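Local atomic coordinates of aminopentol aminotransferase (Sphingopyxis macrogoltabida, PDB entry 6HBS), a protein that catalyses the pyridoxal phosphate-dependent deamination of aminopentol (hydrolysed fumonisin B1) to its 2-keto derivative, with pyruvate as the preferred amino group acceptor. Residues G63-L66 with L67-Q71; T215-K218 with C219-T223; A350-D354 with F355-Y359. All coordinates share one frame; numbering follows the deposited sequence.

Contact 1: residues G63-L66 with L67-Q71; sequences GPNL and LGYRQ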
loop_
_atom_site.group_PDB
_atom_site.type_symbol
_atom_site.label_atom_id
_atom_site.label_comp_id
_atom_site.label_asym_id
_atom_site.label_seq_id
_atom_site.Cartn_x
_atom_site.Cartn_y
_atom_site.Cartn_z
ATOM N N GLY A 63 14.622 6.539 -2.386
ATOM C CA GLY A 63 14.373 7.226 -1.152
ATOM C C GLY A 63 14.490 6.346 0.089
ATOM O O GLY A 63 15.048 6.777 1.089
ATOM N N PRO A 64 13.856 5.147 0.139
ATOM C CA PRO A 64 13.791 4.373 1.379
ATOM C C PRO A 64 15.103 4.067 2.122
ATOM O O PRO A 64 15.067 3.944 3.326
ATOM C CB PRO A 64 13.148 3.062 0.919
ATOM C CG PRO A 64 12.204 3.514 -0.198
ATOM C CD PRO A 64 12.991 4.594 -0.914
ATOM N N ASN A 65 16.224 3.955 1.416
ATOM C CA ASN A 65 17.479 3.615 2.080
ATOM C C ASN A 65 18.093 4.887 2.692
ATOM O O ASN A 65 18.939 5.533 2.073
ATOM C CB ASN A 65 18.460 2.903 1.151
ATOM C CG ASN A 65 19.737 2.530 1.887
ATOM O OD1 ASN A 65 19.679 2.220 3.088
ATOM N ND2 ASN A 65 20.858 2.549 1.176
ATOM N N LEU A 66 17.701 5.189 3.932
ATOM C CA LEU A 66 18.191 6.371 4.658
ATOM C C LEU A 66 19.494 6.029 5.383
ATOM O O LEU A 66 20.383 6.866 5.456
ATOM C CB LEU A 66 17.140 6.837 5.666
ATOM C CG LEU A 66 17.471 8.105 6.466
ATOM C CD1 LEU A 66 17.479 9.358 5.577
ATOM C CD2 LEU A 66 16.488 8.299 7.592
ATOM N N LEU A 67 19.580 4.826 5.966
ATOM C CA LEU A 67 20.636 4.539 6.963
ATOM C C LEU A 67 21.557 3.410 6.506
ATOM O O LEU A 67 22.495 3.035 7.243
ATOM C CB LEU A 67 19.954 4.184 8.288
ATOM C CG LEU A 67 19.155 5.318 8.922
ATOM C CD1 LEU A 67 18.463 4.871 10.202
ATOM C CD2 LEU A 67 20.048 6.521 9.199
ATOM N N GLY A 68 21.312 2.871 5.306
ATOM C CA GLY A 68 22.053 1.732 4.794
ATOM C C GLY A 68 21.231 0.469 4.689
ATOM O O GLY A 68 20.429 0.122 5.589
ATOM N N TYR A 69 21.409 -0.221 3.571
ATOM C CA TYR A 69 20.717 -1.464 3.367
ATOM C C TYR A 69 21.146 -2.493 4.410
ATOM O O TYR A 69 22.352 -2.724 4.595
ATOM C CB TYR A 69 21.019 -2.013 1.983
ATOM C CG TYR A 69 20.490 -1.233 0.806
ATOM C CD1 TYR A 69 19.137 -1.193 0.500
ATOM C CD2 TYR A 69 21.362 -0.586 -0.059
ATOM C CE1 TYR A 69 18.674 -0.562 -0.649
ATOM C CE2 TYR A 69 20.916 0.049 -1.200
ATOM C CZ TYR A 69 19.560 0.058 -1.507
ATOM O OH TYR A 69 19.133 0.687 -2.649
ATOM N N ARG A 70 20.144 -3.117 5.054
ATOM C CA ARG A 70 20.324 -4.181 6.058
ATOM C C ARG A 70 21.062 -3.621 7.266
ATOM O O ARG A 70 21.892 -4.312 7.858
ATOM C CB ARG A 70 21.057 -5.408 5.500
ATOM C CG ARG A 70 20.293 -6.156 4.419
ATOM C CD ARG A 70 21.091 -7.307 3.842
ATOM N NE ARG A 70 21.445 -8.234 4.913
ATOM C CZ ARG A 70 22.612 -8.859 5.056
ATOM N NH1 ARG A 70 23.569 -8.724 4.158
ATOM N NH2 ARG A 70 22.800 -9.655 6.091
ATOM N N GLN A 71 20.729 -2.384 7.632
ATOM C CA GLN A 71 21.323 -1.753 8.773
ATOM C C GLN A 71 21.025 -2.606 10.022
ATOM O O GLN A 71 19.886 -2.961 10.294
ATOM C CB GLN A 71 20.792 -0.338 8.932
ATOM C CG GLN A 71 21.718 0.584 9.729
ATOM C CD GLN A 71 21.446 0.557 11.214
ATOM O OE1 GLN A 71 20.548 -0.141 11.701
ATOM N NE2 GLN A 71 22.241 1.313 11.961
#
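The side-chain amide of Asn65 lies over one face of the Tyr69 ring. The two planes are only 22° apart, so the groups are stacked, although the side chains as a whole cross at about a right angle. Asn65 ND2 sits 3.4 Å from Tyr69 CD2, displaced toward the rim of the ring. Over the same face, Asn65 CB stands 4.1 Å from the centroid of the Tyr69 ring, a CH-pi contact. Asn65 has CG anti to its own nitrogen (chi1 -178°), which swings the amide toward residues 68-69, with ND2 over the ring and OD1 facing the Gly68 backbone. Its ND2 is satisfied by Gly44 O, while Tyr69 OH, beyond the stack, bonds to Asp57 OD2. Asn65 is also the centre of an inverse gamma turn, and the chain then passes through Gly68, at positive phi, into a type II beta turn from Gly68 to Gln71. Gln71, the last residue of that turn, is the N-cap of helix 72-82, its OE1 accepting from Ile74 N. Gly68 N makes a weak bond of 2.8 Å to Asn65 OD1, bent to 123°; the placement of that oxygen is less certain. Leu66 and Leu67 run side by side in the same direction, with Leu66 CG 4.1 Å from Leu67 CD2. Both pack on helices 292-307 and 310-332, in a buried part of the class-III aminotransferase chain, while Asn262 holds the backbone between them and Tyr69 through Leu67 N and Gly68 O. Thr87 of the second subunit packs against the Tyr69 side chain.

Contact 2: residues T215-K218 with C219-T223; sequences TARK and CCDET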
loop_
_atom_site.group_PDB
_atom_site.type_symbol
_atom_site.label_atom_id
_atom_site.label_comp_id
_atom_site.label_asym_id
_atom_site.label_seq_id
_atom_site.Cartn_x
_atom_site.Cartn_y
_atom_site.Cartn_z
ATOM N N THR A 215 2.872 32.707 2.325
ATOM C CA THR A 215 1.609 32.921 1.692
ATOM C C THR A 215 0.726 31.655 1.790
ATOM O O THR A 215 -0.466 31.750 2.013
ATOM C CB THR A 215 1.788 33.348 0.241
ATOM O OG1 THR A 215 2.587 34.530 0.248
ATOM C CG2 THR A 215 0.454 33.569 -0.442
ATOM N N ALA A 216 1.309 30.464 1.630
ATOM C CA ALA A 216 0.516 29.250 1.770
ATOM C C ALA A 216 -0.117 29.227 3.164
ATOM O O ALA A 216 -1.326 28.956 3.317
ATOM C CB ALA A 216 1.381 28.029 1.495
ATOM N N ARG A 217 0.688 29.530 4.186
ATOM C CA ARG A 217 0.227 29.372 5.568
ATOM C C ARG A 217 -0.839 30.435 5.868
ATOM O O ARG A 217 -1.845 30.163 6.512
ATOM C CB ARG A 217 1.403 29.449 6.541
ATOM C CG ARG A 217 1.044 29.388 8.026
ATOM C CD ARG A 217 0.489 28.056 8.538
ATOM N NE ARG A 217 -0.901 27.812 8.182
ATOM C CZ ARG A 217 -1.585 26.682 8.415
ATOM N NH1 ARG A 217 -0.958 25.568 8.771
ATOM N NH2 ARG A 217 -2.906 26.671 8.289
ATOM N N LYS A 218 -0.609 31.661 5.399
ATOM C CA LYS A 218 -1.537 32.779 5.649
ATOM C C LYS A 218 -2.873 32.601 4.914
ATOM O O LYS A 218 -3.920 32.845 5.480
ATOM C CB LYS A 218 -0.858 34.103 5.270
ATOM C CG LYS A 218 -1.754 35.330 5.370
ATOM C CD LYS A 218 -1.103 36.615 4.861
ATOM C CE LYS A 218 -0.894 36.640 3.357
ATOM N NZ LYS A 218 -2.182 36.605 2.620
ATOM N N CYS A 219 -2.870 32.188 3.653
ATOM C CA CYS A 219 -4.108 31.959 2.946
ATOM C C CYS A 219 -4.894 30.814 3.598
ATOM O O CYS A 219 -6.134 30.872 3.708
ATOM C CB CYS A 219 -3.863 31.642 1.480
ATOM S SG CYS A 219 -3.271 33.086 0.558
ATOM N N CYS A 220 -4.180 29.770 4.028
ATOM C CA CYS A 220 -4.841 28.674 4.704
ATOM C C CYS A 220 -5.461 29.190 6.007
ATOM O O CYS A 220 -6.631 28.950 6.265
ATOM C CB CYS A 220 -3.882 27.504 4.935
ATOM S SG CYS A 220 -3.656 26.509 3.443
ATOM N N ASP A 221 -4.673 29.929 6.793
ATOM C CA ASP A 221 -5.153 30.531 8.039
ATOM C C ASP A 221 -6.424 31.353 7.788
ATOM O O ASP A 221 -7.420 31.188 8.497
ATOM C CB ASP A 221 -4.085 31.391 8.720
ATOM C CG ASP A 221 -2.996 30.593 9.420
ATOM O OD1 ASP A 221 -3.170 29.379 9.585
ATOM O OD2 ASP A 221 -1.967 31.175 9.758
ATOM N N GLU A 222 -6.401 32.237 6.795
ATOM C CA GLU A 222 -7.530 33.164 6.624
ATOM C C GLU A 222 -8.779 32.414 6.133
ATOM O O GLU A 222 -9.879 32.848 6.395
ATOM C CB GLU A 222 -7.132 34.320 5.706
ATOM C CG GLU A 222 -6.262 35.360 6.410
ATOM C CD GLU A 222 -5.528 36.362 5.513
ATOM O OE1 GLU A 222 -5.743 36.324 4.272
ATOM O OE2 GLU A 222 -4.713 37.161 6.051
ATOM N N THR A 223 -8.631 31.287 5.430
ATOM C CA THR A 223 -9.810 30.627 4.821
ATOM C C THR A 223 -10.293 29.395 5.595
ATOM O O THR A 223 -11.368 28.900 5.297
ATOM C CB THR A 223 -9.550 30.192 3.377
ATOM O OG1 THR A 223 -8.459 29.274 3.371
ATOM C CG2 THR A 223 -9.264 31.374 2.473
#
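Arg217 and Asp221, one helical turn apart, are joined by a salt bridge in which Arg217 NH2 comes within 3.0 Å of Asp221 OD1. Their side chains cross at about a right angle, yet the guanidinium and carboxylate planes differ by only 19°. Bends at chi2 and chi3 fold the Arg217 chain so that its guanidinium also passes Cys220, with NH2 3.6 Å from Cys220 CB. The same group has further partners: NH2 forms a salt bridge with Asp252, and NH1 donates to Glu250 O. These several bonds would limit rotation of the guanidinium about its long chain.

The closely packed side belongs to Ala216, Cys219 and Cys220, all buried. Ala216 and Cys220 lie on Leu227 of strand 226-230, whereas Cys219 turns to Phe182 of helix 175-184. Within the helix, Cys219 SG meets Thr215 CG2 at 3.9 Å.

Lys218 and Glu222 occupy the exposed side and are held much less firmly. Their charged ends, Lys218 NZ and Glu222 OE1, make a long salt bridge of 3.9 Å; a nearer approach is of the methylene Lys218 CG to the carboxylate oxygen Glu222 OE2, 3.5 Å. At the end of the helix Thr223 OG1 donates to Cys219 O at 2.8 Å, reaching it from the opposite face of the carbonyl plane to Thr223 N.

Five i to i+4 backbone bonds, from Cys219 N to Thr215 O (nearly straight, 171°) through Thr223 N to Cys219 O, identify an amphipathic alpha-helix. It leads into the parallel strand 226-230 of the seven-stranded sheet characteristic of the large domain of fold-type I PLP enzymes.

Contact 3: residues A350-D354 with F355-Y359; sequences ADDPD and FRIGY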
loop_
_atom_site.group_PDB
_atom_site.type_symbol
_atom_site.label_atom_id
_atom_site.label_comp_id
_atom_site.label_asym_id
_atom_site.label_seq_id
_atom_site.Cartn_x
_atom_site.Cartn_y
_atom_site.Cartn_z
ATOM N N ALA A 350 24.252 21.641 -18.242
ATOM C CA ALA A 350 23.795 22.883 -18.903
ATOM C C ALA A 350 23.733 22.633 -20.418
ATOM O O ALA A 350 24.499 21.860 -20.922
ATOM C CB ALA A 350 24.711 24.042 -18.562
ATOM N N ASP A 351 22.759 23.239 -21.107
ATOM C CA ASP A 351 22.658 23.220 -22.601
ATOM C C ASP A 351 22.536 21.789 -23.123
ATOM O O ASP A 351 23.203 21.425 -24.118
ATOM C CB ASP A 351 23.872 23.887 -23.262
ATOM C CG ASP A 351 24.146 25.273 -22.718
ATOM O OD1 ASP A 351 23.187 26.059 -22.677
ATOM O OD2 ASP A 351 25.304 25.532 -22.292
ATOM N N ASP A 352 21.683 20.989 -22.465
ATOM C CA ASP A 352 21.488 19.556 -22.810
ATOM C C ASP A 352 19.984 19.290 -22.932
ATOM O O ASP A 352 19.425 18.415 -22.277
ATOM C CB ASP A 352 22.193 18.692 -21.763
ATOM C CG ASP A 352 22.103 17.200 -21.994
ATOM O OD1 ASP A 352 22.016 16.798 -23.149
ATOM O OD2 ASP A 352 22.144 16.450 -20.989
ATOM N N PRO A 353 19.256 20.029 -23.792
ATOM C CA PRO A 353 17.795 20.019 -23.739
ATOM C C PRO A 353 17.154 18.666 -24.082
ATOM O O PRO A 353 16.024 18.415 -23.640
ATOM C CB PRO A 353 17.397 21.118 -24.741
ATOM C CG PRO A 353 18.565 21.197 -25.693
ATOM C CD PRO A 353 19.789 20.899 -24.849
ATOM N N ASP A 354 17.842 17.786 -24.823
ATOM C CA ASP A 354 17.263 16.455 -25.043
ATOM C C ASP A 354 17.947 15.392 -24.167
ATOM O O ASP A 354 17.726 14.194 -24.358
ATOM C CB ASP A 354 17.249 16.053 -26.516
ATOM C CG ASP A 354 18.623 15.931 -27.135
ATOM O OD1 ASP A 354 19.634 15.997 -26.392
ATOM O OD2 ASP A 354 18.658 15.734 -28.357
ATOM N N PHE A 355 18.778 15.835 -23.218
ATOM C CA PHE A 355 19.361 14.966 -22.179
ATOM C C PHE A 355 20.382 13.982 -22.752
ATOM O O PHE A 355 20.868 13.116 -22.013
ATOM C CB PHE A 355 18.267 14.247 -21.372
ATOM C CG PHE A 355 17.617 15.144 -20.353
ATOM C CD1 PHE A 355 16.630 16.046 -20.737
ATOM C CD2 PHE A 355 18.012 15.118 -19.021
ATOM C CE1 PHE A 355 16.056 16.909 -19.820
ATOM C CE2 PHE A 355 17.428 15.977 -18.103
ATOM C CZ PHE A 355 16.443 16.860 -18.498
ATOM N N ARG A 356 20.813 14.160 -24.006
ATOM C CA ARG A 356 21.745 13.183 -24.620
ATOM C C ARG A 356 23.101 13.157 -23.880
ATOM O O ARG A 356 23.721 12.069 -23.781
ATOM C CB ARG A 356 21.924 13.447 -26.120
ATOM C CG ARG A 356 22.959 14.507 -26.465
ATOM C CD ARG A 356 23.135 14.714 -27.966
ATOM N NE ARG A 356 21.917 15.208 -28.598
ATOM C CZ ARG A 356 21.658 15.141 -29.903
ATOM N NH1 ARG A 356 22.505 14.546 -30.728
ATOM N NH2 ARG A 356 20.548 15.669 -30.381
ATOM N N ILE A 357 23.555 14.306 -23.354
ATOM C CA ILE A 357 24.829 14.376 -22.618
ATOM C C ILE A 357 24.686 13.693 -21.252
ATOM O O ILE A 357 25.531 12.899 -20.862
ATOM C CB ILE A 357 25.340 15.809 -22.430
ATOM C CG1 ILE A 357 25.453 16.570 -23.756
ATOM C CG2 ILE A 357 26.667 15.780 -21.700
ATOM C CD1 ILE A 357 25.870 18.026 -23.574
ATOM N N GLY A 358 23.626 14.063 -20.521
ATOM C CA GLY A 358 23.331 13.527 -19.212
ATOM C C GLY A 358 23.170 12.015 -19.227
ATOM O O GLY A 358 23.630 11.333 -18.301
ATOM N N TYR A 359 22.478 11.519 -20.250
ATOM C CA TYR A 359 22.224 10.104 -20.435
ATOM C C TYR A 359 23.557 9.391 -20.614
ATOM O O TYR A 359 23.860 8.356 -19.947
ATOM C CB TYR A 359 21.241 9.880 -21.591
ATOM C CG TYR A 359 19.796 9.856 -21.168
ATOM C CD1 TYR A 359 19.270 10.813 -20.310
ATOM C CD2 TYR A 359 18.954 8.830 -21.570
ATOM C CE1 TYR A 359 17.931 10.786 -19.926
ATOM C CE2 TYR A 359 17.625 8.768 -21.161
ATOM C CZ TYR A 359 17.105 9.757 -20.354
ATOM O OH TYR A 359 15.810 9.684 -19.933
#
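Asp352 reaches across the turn to the first residues of helix 356-367, and its side chain can be followed outward atom by atom. CB lies beside the tip of Ile357, 4.2 Å from its CD1. CG, anti to the backbone nitrogen (chi1 -179°), is directed at the helix start and passes Phe355 CA. The carboxylate then divides: OD1 accepts from Ile357 N at 2.9 Å, and OD2 from Gly358 N at 2.8 Å. Both amides come from the syn side, 34° and 32° out of the carboxylate plane, and these two bonds fix the rotation of the group. The negative charge facing the amino end of the helix would probably be favoured by its dipole.

The backbone from Asp352 to Phe355 forms a type I beta turn, closed by Phe355 N donating to Asp352 O. Phe355, at positive phi, occupies the N-cap position but its side chain has no acceptor; the oxygens meeting the helix amides come from Asp352, three residues earlier. The Phe355 ring meets Phe348 and Phe202 edge-to-face.

Asp354 is paired with Arg356 in a side-on salt bridge between nearly coplanar groups. Arg356 NE donates to Asp354 OD1, and Arg356 NH2 to Asp354 OD2 at 2.8 Å, each oxygen using its syn lone pair. Arg356 N also binds Asp354 OD1, from above the carboxylate plane, while NH1 reaches Leu410 O near the C-terminal end of the modelled chain.

Overall arrangement
The three contacts follow one another along the chain without touching. Contact 1 is the most central, its centre about 13 Å from that of the chain, against about 26 Å for contact 2 and 23 Å for contact 3. Contacts 1 and 2 lie on opposite sides of the chain's centre, with their own centres about 36 Å apart. The centre of contact 3 is about 30 Å from that of contact 1 and 39 Å from that of contact 2. Contact 1 comes nearest the cofactor site: the Leu66 side chain is about 8 Å from that of Lys258, the probable aldimine lysine, and about 14 Å from a bound pyridoxal phosphate. Contact 1 alone meets the second subunit.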